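Local coordinates for protein botulinum neurotoxin type C1 (Clostridium botulinum, PDB 3R4S) that binds gangliosides through its receptor-binding region, a step on which entry of this clostridial neurotoxin into cells depends, at residues Ile86-Ser91 with Asn279-Glu284; Asn261-Ala266 with Val272-Arg277; Tyr390-Gly395 with His401-Pro406. All coordinates share one frame; numbering follows the deposited sequence.

Interaction 1: Ile86-Ser91 with Asn279-Glu284; sequences INKWVS and NNDFNE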
loop_
_atom_site.group_PDB
_atom_site.type_symbol
_atom_site.label_atom_id
_atom_site.label_comp_id
_atom_site.label_asym_id
_atom_site.label_seq_id
_atom_site.Cartn_x
_atom_site.Cartn_y
_atom_site.Cartn_z
ATOM N N ILE A 86 3.605 -5.193 6.437
ATOM C CA ILE A 86 4.265 -6.478 6.680
ATOM C C ILE A 86 4.981 -6.939 5.418
ATOM O O ILE A 86 4.398 -6.934 4.329
ATOM C CB ILE A 86 3.247 -7.591 7.061
ATOM C CG1 ILE A 86 2.290 -7.136 8.178
ATOM C CG2 ILE A 86 3.971 -8.878 7.481
ATOM C CD1 ILE A 86 2.937 -7.126 9.509
ATOM N N ASN A 87 6.233 -7.352 5.558
ATOM C CA ASN A 87 6.959 -7.934 4.423
ATOM C C ASN A 87 7.821 -9.098 4.893
ATOM O O ASN A 87 8.576 -8.959 5.849
ATOM C CB ASN A 87 7.845 -6.886 3.747
ATOM C CG ASN A 87 8.424 -7.377 2.417
ATOM O OD1 ASN A 87 7.690 -7.740 1.502
ATOM N ND2 ASN A 87 9.744 -7.375 2.310
ATOM N N LYS A 88 7.707 -10.256 4.255
ATOM C CA LYS A 88 6.808 -10.509 3.144
ATOM C C LYS A 88 5.614 -11.315 3.674
ATOM O O LYS A 88 5.771 -12.427 4.181
ATOM C CB LYS A 88 7.577 -11.295 2.078
ATOM C CG LYS A 88 6.843 -11.597 0.776
ATOM C CD LYS A 88 7.755 -12.434 -0.149
ATOM C CE LYS A 88 7.057 -12.836 -1.458
ATOM N NZ LYS A 88 7.898 -13.713 -2.336
ATOM N N TRP A 89 4.423 -10.733 3.587
ATOM C CA TRP A 89 3.223 -11.352 4.136
ATOM C C TRP A 89 2.661 -12.399 3.170
ATOM O O TRP A 89 1.664 -12.170 2.488
ATOM C CB TRP A 89 2.174 -10.280 4.457
ATOM C CG TRP A 89 0.981 -10.789 5.226
ATOM C CD1 TRP A 89 0.788 -12.052 5.712
ATOM C CD2 TRP A 89 -0.187 -10.035 5.593
ATOM N NE1 TRP A 89 -0.431 -12.131 6.356
ATOM C CE2 TRP A 89 -1.048 -10.908 6.289
ATOM C CE3 TRP A 89 -0.589 -8.709 5.391
ATOM C CZ2 TRP A 89 -2.289 -10.495 6.789
ATOM C CZ3 TRP A 89 -1.826 -8.300 5.886
ATOM C CH2 TRP A 89 -2.657 -9.187 6.576
ATOM N N VAL A 90 3.319 -13.551 3.118
ATOM C CA VAL A 90 2.906 -14.628 2.224
ATOM C C VAL A 90 1.666 -15.324 2.755
ATOM O O VAL A 90 1.347 -15.245 3.944
ATOM C CB VAL A 90 4.042 -15.641 2.004
ATOM C CG1 VAL A 90 5.214 -14.953 1.289
ATOM C CG2 VAL A 90 4.497 -16.221 3.324
ATOM N N SER A 91 0.959 -16.003 1.865
ATOM C CA SER A 91 -0.329 -16.592 2.200
ATOM C C SER A 91 -0.233 -17.759 3.177
ATOM O O SER A 91 -1.228 -18.136 3.782
ATOM C CB SER A 91 -1.053 -17.040 0.920
ATOM O OG SER A 91 -0.298 -18.018 0.223
ATOM N N ASN A 279 5.605 -16.212 -10.322
ATOM C CA ASN A 279 4.394 -15.575 -9.810
ATOM C C ASN A 279 4.503 -15.032 -8.396
ATOM O O ASN A 279 3.715 -14.176 -7.996
ATOM C CB ASN A 279 3.220 -16.543 -9.890
ATOM C CG ASN A 279 2.701 -16.685 -11.288
ATOM O OD1 ASN A 279 2.393 -15.686 -11.944
ATOM N ND2 ASN A 279 2.611 -17.924 -11.771
ATOM N N ASN A 280 5.473 -15.536 -7.645
ATOM C CA ASN A 280 5.644 -15.146 -6.255
ATOM C C ASN A 280 6.567 -13.945 -6.099
ATOM O O ASN A 280 6.846 -13.513 -4.983
ATOM C CB ASN A 280 6.192 -16.319 -5.441
ATOM C CG ASN A 280 5.283 -17.533 -5.487
ATOM O OD1 ASN A 280 4.058 -17.410 -5.484
ATOM N ND2 ASN A 280 5.885 -18.717 -5.528
ATOM N N ASP A 281 7.049 -13.411 -7.214
ATOM C CA ASP A 281 7.922 -12.248 -7.157
ATOM C C ASP A 281 7.603 -11.243 -8.261
ATOM O O ASP A 281 6.870 -11.540 -9.197
ATOM C CB ASP A 281 9.385 -12.670 -7.289
ATOM C CG ASP A 281 9.807 -13.667 -6.228
ATOM O OD1 ASP A 281 10.392 -13.228 -5.217
ATOM O OD2 ASP A 281 9.567 -14.885 -6.417
ATOM N N PHE A 282 8.151 -10.043 -8.122
ATOM C CA PHE A 282 8.220 -9.088 -9.213
ATOM C C PHE A 282 9.693 -8.974 -9.555
ATOM O O PHE A 282 10.424 -8.213 -8.925
ATOM C CB PHE A 282 7.674 -7.719 -8.796
ATOM C CG PHE A 282 6.176 -7.682 -8.630
ATOM C CD1 PHE A 282 5.344 -7.709 -9.734
ATOM C CD2 PHE A 282 5.604 -7.611 -7.370
ATOM C CE1 PHE A 282 3.965 -7.672 -9.587
ATOM C CE2 PHE A 282 4.234 -7.571 -7.216
ATOM C CZ PHE A 282 3.412 -7.599 -8.331
ATOM N N ASN A 283 10.145 -9.750 -10.530
ATOM C CA ASN A 283 11.564 -9.769 -10.827
ATOM C C ASN A 283 11.879 -10.157 -12.266
ATOM O O ASN A 283 12.919 -10.753 -12.549
ATOM C CB ASN A 283 12.296 -10.683 -9.835
ATOM C CG ASN A 283 11.918 -12.148 -9.991
ATOM O OD1 ASN A 283 11.176 -12.527 -10.901
ATOM N ND2 ASN A 283 12.438 -12.986 -9.095
ATOM N N GLU A 284 10.975 -9.818 -13.177
ATOM C CA GLU A 284 11.145 -10.177 -14.582
ATOM C C GLU A 284 10.963 -8.966 -15.484
ATOM O O GLU A 284 10.194 -8.053 -15.177
ATOM C CB GLU A 284 10.155 -11.268 -14.980
ATOM C CG GLU A 284 10.328 -12.567 -14.211
ATOM C CD GLU A 284 9.189 -13.545 -14.454
ATOM O OE1 GLU A 284 9.129 -14.152 -15.545
ATOM O OE2 GLU A 284 8.350 -13.709 -13.553
#

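Interaction 2: Asn261-Ala266 with Val272-Arg277; sequences NRYMYA and VFNTRR. With SLB (N-acetyl-beta-neuraminic acid), chain C.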
loop_
_atom_site.group_PDB
_atom_site.type_symbol
_atom_site.label_atom_id
_atom_site.label_comp_id
_atom_site.label_asym_id
_atom_site.label_seq_id
_atom_site.Cartn_x
_atom_site.Cartn_y
_atom_site.Cartn_z
ATOM N N ASN A 261 -0.045 -10.384 -13.517
ATOM C CA ASN A 261 0.762 -11.552 -13.869
ATOM C C ASN A 261 1.585 -11.352 -15.144
ATOM O O ASN A 261 2.161 -12.301 -15.666
ATOM C CB ASN A 261 -0.105 -12.812 -13.984
ATOM C CG ASN A 261 -1.019 -12.785 -15.201
ATOM O OD1 ASN A 261 -1.232 -11.738 -15.808
ATOM N ND2 ASN A 261 -1.576 -13.944 -15.553
ATOM N N ARG A 262 1.644 -10.114 -15.634
ATOM C CA ARG A 262 2.434 -9.793 -16.826
ATOM C C ARG A 262 3.583 -8.852 -16.492
ATOM O O ARG A 262 3.410 -7.875 -15.753
ATOM C CB ARG A 262 1.576 -9.128 -17.897
ATOM C CG ARG A 262 0.325 -9.885 -18.300
ATOM C CD ARG A 262 0.650 -11.207 -18.938
ATOM N NE ARG A 262 -0.225 -11.472 -20.074
ATOM C CZ ARG A 262 -1.461 -11.952 -19.972
ATOM N NH1 ARG A 262 -1.992 -12.219 -18.774
ATOM N NH2 ARG A 262 -2.167 -12.160 -21.072
ATOM N N TYR A 263 4.754 -9.130 -17.051
ATOM C CA TYR A 263 5.872 -8.207 -16.934
ATOM C C TYR A 263 6.103 -7.484 -18.255
ATOM O O TYR A 263 5.577 -7.871 -19.305
ATOM C CB TYR A 263 7.146 -8.923 -16.479
ATOM C CG TYR A 263 7.712 -9.879 -17.503
ATOM C CD1 TYR A 263 8.525 -9.418 -18.536
ATOM C CD2 TYR A 263 7.438 -11.246 -17.438
ATOM C CE1 TYR A 263 9.048 -10.289 -19.478
ATOM C CE2 TYR A 263 7.960 -12.130 -18.373
ATOM C CZ TYR A 263 8.763 -11.645 -19.393
ATOM O OH TYR A 263 9.280 -12.520 -20.327
ATOM N N MET A 264 6.898 -6.423 -18.187
ATOM C CA MET A 264 7.112 -5.550 -19.322
ATOM C C MET A 264 8.309 -6.027 -20.140
ATOM O O MET A 264 9.393 -6.272 -19.603
ATOM C CB MET A 264 7.322 -4.117 -18.831
ATOM C CG MET A 264 6.870 -3.072 -19.796
ATOM S SD MET A 264 6.856 -1.412 -19.098
ATOM C CE MET A 264 5.089 -1.215 -18.848
ATOM N N TYR A 265 8.100 -6.175 -21.441
ATOM C CA TYR A 265 9.178 -6.578 -22.326
ATOM C C TYR A 265 9.183 -5.676 -23.557
ATOM O O TYR A 265 8.418 -4.714 -23.629
ATOM C CB TYR A 265 9.027 -8.044 -22.717
ATOM C CG TYR A 265 10.297 -8.650 -23.257
ATOM C CD1 TYR A 265 11.494 -8.532 -22.558
ATOM C CD2 TYR A 265 10.302 -9.339 -24.457
ATOM C CE1 TYR A 265 12.661 -9.082 -23.045
ATOM C CE2 TYR A 265 11.462 -9.889 -24.955
ATOM C CZ TYR A 265 12.642 -9.758 -24.242
ATOM O OH TYR A 265 13.809 -10.314 -24.736
ATOM N N ALA A 266 10.057 -5.956 -24.516
ATOM C CA ALA A 266 10.081 -5.143 -25.728
ATOM C C ALA A 266 10.541 -5.919 -26.951
ATOM O O ALA A 266 11.327 -6.861 -26.862
ATOM C CB ALA A 266 10.922 -3.881 -25.535
ATOM N N VAL A 272 5.768 -4.792 -25.035
ATOM C CA VAL A 272 4.783 -5.866 -24.993
ATOM C C VAL A 272 4.754 -6.464 -23.596
ATOM O O VAL A 272 5.727 -6.361 -22.851
ATOM C CB VAL A 272 5.112 -6.986 -26.013
ATOM C CG1 VAL A 272 5.210 -6.408 -27.415
ATOM C CG2 VAL A 272 6.416 -7.692 -25.636
ATOM N N PHE A 273 3.643 -7.093 -23.246
ATOM C CA PHE A 273 3.516 -7.708 -21.937
ATOM C C PHE A 273 3.571 -9.224 -22.035
ATOM O O PHE A 273 2.790 -9.839 -22.760
ATOM C CB PHE A 273 2.222 -7.251 -21.253
ATOM C CG PHE A 273 2.228 -5.798 -20.861
ATOM C CD1 PHE A 273 2.749 -5.396 -19.643
ATOM C CD2 PHE A 273 1.717 -4.838 -21.714
ATOM C CE1 PHE A 273 2.759 -4.051 -19.281
ATOM C CE2 PHE A 273 1.722 -3.489 -21.362
ATOM C CZ PHE A 273 2.244 -3.098 -20.145
ATOM N N ASN A 274 4.501 -9.817 -21.294
ATOM C CA ASN A 274 4.675 -11.267 -21.274
ATOM C C ASN A 274 4.267 -11.860 -19.934
ATOM O O ASN A 274 4.445 -11.232 -18.889
ATOM C CB ASN A 274 6.142 -11.630 -21.542
ATOM C CG ASN A 274 6.574 -11.349 -22.976
ATOM O OD1 ASN A 274 5.756 -11.048 -23.846
ATOM N ND2 ASN A 274 7.874 -11.452 -23.223
ATOM N N THR A 275 3.749 -13.085 -19.963
ATOM C CA THR A 275 3.357 -13.786 -18.750
ATOM C C THR A 275 4.556 -14.087 -17.834
ATOM O O THR A 275 5.577 -14.608 -18.286
ATOM C CB THR A 275 2.606 -15.072 -19.102
ATOM O OG1 THR A 275 1.423 -14.727 -19.833
ATOM C CG2 THR A 275 2.215 -15.832 -17.848
ATOM N N ARG A 276 4.432 -13.727 -16.556
ATOM C CA ARG A 276 5.473 -13.968 -15.557
ATOM C C ARG A 276 5.727 -15.456 -15.366
ATOM O O ARG A 276 4.797 -16.263 -15.368
ATOM C CB ARG A 276 5.062 -13.370 -14.199
ATOM C CG ARG A 276 5.123 -11.850 -14.137
ATOM C CD ARG A 276 4.579 -11.252 -12.805
ATOM N NE ARG A 276 4.406 -9.816 -12.999
ATOM C CZ ARG A 276 5.414 -8.951 -13.044
ATOM N NH1 ARG A 276 6.661 -9.367 -12.848
ATOM N NH2 ARG A 276 5.180 -7.667 -13.273
ATOM N N ARG A 277 6.988 -15.814 -15.177
ATOM C CA ARG A 277 7.326 -17.190 -14.848
ATOM C C ARG A 277 7.425 -17.366 -13.327
ATOM O O ARG A 277 7.180 -18.451 -12.799
ATOM C CB ARG A 277 8.626 -17.598 -15.542
ATOM C CG ARG A 277 8.569 -17.482 -17.073
ATOM C CD ARG A 277 7.343 -18.209 -17.629
ATOM N NE ARG A 277 7.019 -17.820 -19.005
ATOM C CZ ARG A 277 5.916 -18.206 -19.651
ATOM N NH1 ARG A 277 5.029 -18.992 -19.043
ATOM N NH2 ARG A 277 5.692 -17.807 -20.902
HETATM C C1 SLB C . 15.409 -10.208 -28.367
HETATM C C2 SLB C . 15.653 -8.736 -28.168
HETATM C C3 SLB C . 14.722 -8.220 -27.064
HETATM C C4 SLB C . 14.837 -6.706 -26.915
HETATM C C5 SLB C . 14.507 -6.057 -28.240
HETATM C C6 SLB C . 15.445 -6.595 -29.325
HETATM C C7 SLB C . 14.994 -6.038 -30.667
HETATM C C8 SLB C . 16.036 -6.323 -31.760
HETATM C C9 SLB C . 15.623 -5.723 -33.101
HETATM C C10 SLB C . 14.052 -3.650 -28.395
HETATM C C11 SLB C . 14.628 -2.286 -28.169
HETATM N N5 SLB C . 14.873 -4.655 -28.088
HETATM O O1A SLB C . 14.390 -10.595 -28.986
HETATM O O1B SLB C . 16.244 -10.999 -27.874
HETATM O O2 SLB C . 17.014 -8.583 -27.753
HETATM O O4 SLB C . 13.919 -6.226 -25.927
HETATM O O6 SLB C . 15.456 -8.035 -29.407
HETATM O O7 SLB C . 13.735 -6.669 -30.970
HETATM O O8 SLB C . 17.318 -5.801 -31.380
HETATM O O9 SLB C . 14.725 -6.636 -33.743
HETATM O O10 SLB C . 12.915 -3.818 -28.824
HETATM O O HOH W 1 0.832 -11.800 -22.307
#

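Interaction 3: Tyr390-Gly395 with His401-Pro406; sequences YRFRLG and HNYLVP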
loop_
_atom_site.group_PDB
_atom_site.type_symbol
_atom_site.label_atom_id
_atom_site.label_comp_id
_atom_site.label_asym_id
_atom_site.label_seq_id
_atom_site.Cartn_x
_atom_site.Cartn_y
_atom_site.Cartn_z
ATOM N N TYR A 390 -3.395 -6.033 -29.668
ATOM C CA TYR A 390 -3.429 -5.551 -31.047
ATOM C C TYR A 390 -2.475 -6.316 -31.972
ATOM O O TYR A 390 -1.566 -7.015 -31.511
ATOM C CB TYR A 390 -3.150 -4.048 -31.087
ATOM C CG TYR A 390 -4.145 -3.251 -30.272
ATOM C CD1 TYR A 390 -5.307 -2.761 -30.847
ATOM C CD2 TYR A 390 -3.928 -3.011 -28.915
ATOM C CE1 TYR A 390 -6.230 -2.044 -30.097
ATOM C CE2 TYR A 390 -4.848 -2.293 -28.155
ATOM C CZ TYR A 390 -5.991 -1.810 -28.754
ATOM O OH TYR A 390 -6.896 -1.098 -28.015
ATOM N N ARG A 391 -2.692 -6.180 -33.276
ATOM C CA ARG A 391 -1.926 -6.933 -34.273
ATOM C C ARG A 391 -0.705 -6.159 -34.764
ATOM O O ARG A 391 -0.828 -5.039 -35.244
ATOM C CB ARG A 391 -2.819 -7.294 -35.462
ATOM C CG ARG A 391 -3.853 -8.362 -35.166
ATOM C CD ARG A 391 -3.412 -9.716 -35.723
ATOM N NE ARG A 391 -4.329 -10.774 -35.321
ATOM C CZ ARG A 391 -4.067 -12.075 -35.390
ATOM N NH1 ARG A 391 -2.897 -12.511 -35.852
ATOM N NH2 ARG A 391 -4.987 -12.947 -34.986
ATOM N N PHE A 392 0.471 -6.765 -34.639
ATOM C CA PHE A 392 1.714 -6.149 -35.089
ATOM C C PHE A 392 2.557 -7.163 -35.858
ATOM O O PHE A 392 2.339 -8.374 -35.774
ATOM C CB PHE A 392 2.578 -5.691 -33.903
ATOM C CG PHE A 392 1.978 -4.596 -33.060
ATOM C CD1 PHE A 392 2.325 -3.265 -33.277
ATOM C CD2 PHE A 392 1.117 -4.898 -32.018
ATOM C CE1 PHE A 392 1.795 -2.255 -32.480
ATOM C CE2 PHE A 392 0.591 -3.895 -31.215
ATOM C CZ PHE A 392 0.924 -2.578 -31.444
ATOM N N ARG A 393 3.550 -6.652 -36.577
ATOM C CA ARG A 393 4.641 -7.464 -37.085
ATOM C C ARG A 393 5.886 -7.006 -36.346
ATOM O O ARG A 393 6.403 -5.922 -36.603
ATOM C CB ARG A 393 4.838 -7.254 -38.590
ATOM C CG ARG A 393 3.663 -7.691 -39.452
ATOM C CD ARG A 393 3.996 -7.568 -40.954
ATOM N NE ARG A 393 2.893 -8.070 -41.770
ATOM C CZ ARG A 393 1.909 -7.313 -42.242
ATOM N NH1 ARG A 393 1.888 -6.010 -41.993
ATOM N NH2 ARG A 393 0.947 -7.862 -42.965
ATOM N N LEU A 394 6.362 -7.827 -35.423
ATOM C CA LEU A 394 7.551 -7.489 -34.658
ATOM C C LEU A 394 8.603 -8.579 -34.812
ATOM O O LEU A 394 8.279 -9.728 -35.094
ATOM C CB LEU A 394 7.196 -7.329 -33.174
ATOM C CG LEU A 394 6.027 -6.414 -32.791
ATOM C CD1 LEU A 394 5.728 -6.526 -31.289
ATOM C CD2 LEU A 394 6.317 -4.973 -33.185
ATOM N N GLY A 395 9.863 -8.214 -34.621
ATOM C CA GLY A 395 10.943 -9.187 -34.568
ATOM C C GLY A 395 11.014 -10.196 -35.704
ATOM O O GLY A 395 11.161 -11.396 -35.471
ATOM N N HIS A 401 0.825 -10.641 -35.673
ATOM C CA HIS A 401 0.406 -11.436 -34.526
ATOM C C HIS A 401 -0.167 -10.549 -33.421
ATOM O O HIS A 401 0.099 -9.351 -33.379
ATOM C CB HIS A 401 1.575 -12.262 -33.986
ATOM C CG HIS A 401 2.122 -13.239 -34.972
ATOM N ND1 HIS A 401 1.557 -14.479 -35.189
ATOM C CD2 HIS A 401 3.178 -13.158 -35.823
ATOM C CE1 HIS A 401 2.241 -15.121 -36.115
ATOM N NE2 HIS A 401 3.235 -14.339 -36.512
ATOM N N ASN A 402 -0.958 -11.151 -32.540
ATOM C CA ASN A 402 -1.504 -10.456 -31.390
ATOM C C ASN A 402 -0.476 -10.285 -30.269
ATOM O O ASN A 402 0.172 -11.248 -29.862
ATOM C CB ASN A 402 -2.724 -11.205 -30.859
ATOM C CG ASN A 402 -3.986 -10.861 -31.617
ATOM O OD1 ASN A 402 -4.133 -9.749 -32.122
ATOM N ND2 ASN A 402 -4.911 -11.811 -31.692
ATOM N N TYR A 403 -0.325 -9.050 -29.794
ATOM C CA TYR A 403 0.488 -8.765 -28.617
ATOM C C TYR A 403 -0.307 -7.911 -27.640
ATOM O O TYR A 403 -1.134 -7.096 -28.047
ATOM C CB TYR A 403 1.771 -8.018 -28.995
ATOM C CG TYR A 403 2.707 -8.781 -29.913
ATOM C CD1 TYR A 403 3.711 -9.594 -29.397
ATOM C CD2 TYR A 403 2.586 -8.684 -31.293
ATOM C CE1 TYR A 403 4.572 -10.295 -30.231
ATOM C CE2 TYR A 403 3.440 -9.375 -32.138
ATOM C CZ TYR A 403 4.426 -10.180 -31.603
ATOM O OH TYR A 403 5.271 -10.880 -32.427
ATOM N N LEU A 404 -0.042 -8.099 -26.351
ATOM C CA LEU A 404 -0.622 -7.253 -25.312
ATOM C C LEU A 404 0.326 -6.078 -25.121
ATOM O O LEU A 404 1.477 -6.274 -24.739
ATOM C CB LEU A 404 -0.781 -8.050 -24.010
ATOM C CG LEU A 404 -1.483 -7.371 -22.822
ATOM C CD1 LEU A 404 -2.898 -6.948 -23.192
ATOM C CD2 LEU A 404 -1.508 -8.314 -21.638
ATOM N N VAL A 405 -0.151 -4.864 -25.395
ATOM C CA VAL A 405 0.718 -3.692 -25.469
ATOM C C VAL A 405 0.124 -2.507 -24.709
ATOM O O VAL A 405 -1.096 -2.407 -24.589
ATOM C CB VAL A 405 0.933 -3.259 -26.939
ATOM C CG1 VAL A 405 1.550 -4.401 -27.738
ATOM C CG2 VAL A 405 -0.393 -2.820 -27.587
ATOM N N PRO A 406 0.986 -1.607 -24.191
ATOM C CA PRO A 406 0.437 -0.390 -23.590
ATOM C C PRO A 406 -0.041 0.546 -24.683
ATOM O O PRO A 406 0.534 0.577 -25.783
ATOM C CB PRO A 406 1.642 0.207 -22.848
ATOM C CG PRO A 406 2.819 -0.213 -23.660
ATOM C CD PRO A 406 2.463 -1.605 -24.195
HETATM O O HOH W 2 8.456 -11.635 -32.303
#

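Interaction 1: Ile86-Ser91 with Asn279-Glu284
The junction between the two receptor-binding subdomains of a clostridial neurotoxin is bridged here by one long side chain, that of Lys88, which reaches across to the backbone of Asn280 and the carboxylate of Asp281. Lys88 NZ donates to Asn280 O at 2.9 Å. The ammonium group comes in roughly end-on to the carbonyl, with a C=O...N angle of 154°, tilted 22° from the carbonyl plane. Reach explains the bond: CG stands anti to the backbone N (chi1 -176°) and the chain stays extended all the way to NZ, spanning segments whose nearest CA atoms, those of Lys88 and Asp281, are 10.5 Å apart.

Lys88 follows strand 77-87, in the subdomain related to the concanavalin-like jelly rolls, whereas Asn280 and Asp281 sit in a loop of the beta-trefoil subdomain. A cis peptide bond precedes Lys88, and Trp89 next to it centres an inverse gamma turn, with Val90 N bonded to Lys88 O at 2.9 Å. The indole of Trp89, bonded through NE1 to Ser114 O, points into the first subdomain.

The second grip is looser. Lys88 and Asp281 are both partly exposed, so solvent probably weakens their attraction, and only 80 Å² is buried between the segments. Asp281 OD1 lies 3.8 Å from Lys88 NZ, a long salt bridge in which the two side chains cross at about a right angle.

Interaction 2: Asn261-Ala266 with Val272-Arg277
The Tyr263 ring carries Asn274 CB over one face, a CH-pi contact 3.8 Å from CB to the ring centroid, while Arg276 CA lies at its edge. The Arg276 guanidinium has Tyr263 CB over one face, and that of Arg262 has Thr275 OG1 3.6 Å above one face. These groups belong to an antiparallel beta hairpin of the trefoil subdomain, strands 262-267 and 270-275, and, for Arg276, to the residue just after it. Tyr263-Asn274 and Tyr265-Val272 are its hydrogen-bonded pairs; Arg262-Thr275 and Met264-Phe273 are non-hydrogen-bonded, their side chains on the other face of the sheet. Beyond the last bridge, Arg276 N donates almost straight to Asn261 O (2.8 Å, 174° at the hydrogen).

Met264 and Phe273 run side by side in the same direction, with Met264 CE packing on Phe273 CZ. Arg276 CG stands anti to its own carbonyl carbon (chi1 -73°) and the chain runs extended to NE, which brings the guanidinium back over Arg262 C and Tyr263 CB; its NE is bonded to Leu260 O. Arg262 NH1 is held by Asn261 OD1, nearly in the guanidinium plane.

The hairpin enters one of the two sialic acid pockets seen in the crystal, that of N-acetyl-beta-neuraminic acid. Tyr265 OH is 3.3 Å from C3 of the sugar, whose O4 lies over one face of the Tyr265 ring, offset toward the rim, and donates to Ala266 O at 2.8 Å.

Interaction 3: Tyr390-Gly395 with His401-Pro406
Backbone hydrogen bonds tie Tyr390 to Tyr403 and Phe392 to His401, each pair bonded in both directions; the shortest is His401 N to Phe392 O at 2.7 Å. Between them, Arg391 and Asn402 form a non-hydrogen-bonded pair, and CA-H...O contacts run from Arg391 CA to His401 O and from Asn402 CA to Tyr390 O.

Apolar contacts gather on the face that carries Tyr390, Phe392 and Tyr403. Leu394 CD1 sits over the centre of the Tyr403 ring, a CH-pi contact of 3.7 Å to the centroid and only 9° off the normal, while Phe392 O lies at the ring's edge. Tyr403 OH is hydrogen-bonded to Asp397 OD1 and accepts from a water at 3.3 Å. The two strands belong to a beta hairpin of the beta-trefoil subdomain, and Val405, farther along the second strand, splits its branches: CG1 meets Phe392 CE2 at 3.6 Å, and CG2 meets Tyr390 CD2 at 3.8 Å.

Arg391 and Asn402 meet on the other face. Arg391, bent at chi2 (-102°), lays one face of its guanidinium against the Asn402 amide, CG above it and offset toward the rim, the planes 50° apart. Asp331 binds both residues, through a salt bridge to Arg391 NE and a hydrogen bond from Asn402 ND2.

In the fold
Interaction 2 stands between the other two. Its centre lies about 17 Å from that of interaction 1, and they meet where Glu284 OE1 probably bonds Arg277 N at 2.7 Å and Phe282 packs against the Arg276 guanidinium. Its centre is about 13 Å from that of interaction 3, and there Phe273 N donates to Leu404 O (2.8 Å) and the Phe273 ring packs on Pro406. Interactions 1 and 3 do not touch; their nearest atoms are about 13 Å apart. The beta-neuraminic acid binds directly at interaction 2 and is also hydrogen-bonded to Tyr286 OH and to Ser268 N and Arg269 N. The Leu394 side chain is about 7 Å from this bound sugar at the nearest atoms. Ser268 also bonds Gly395.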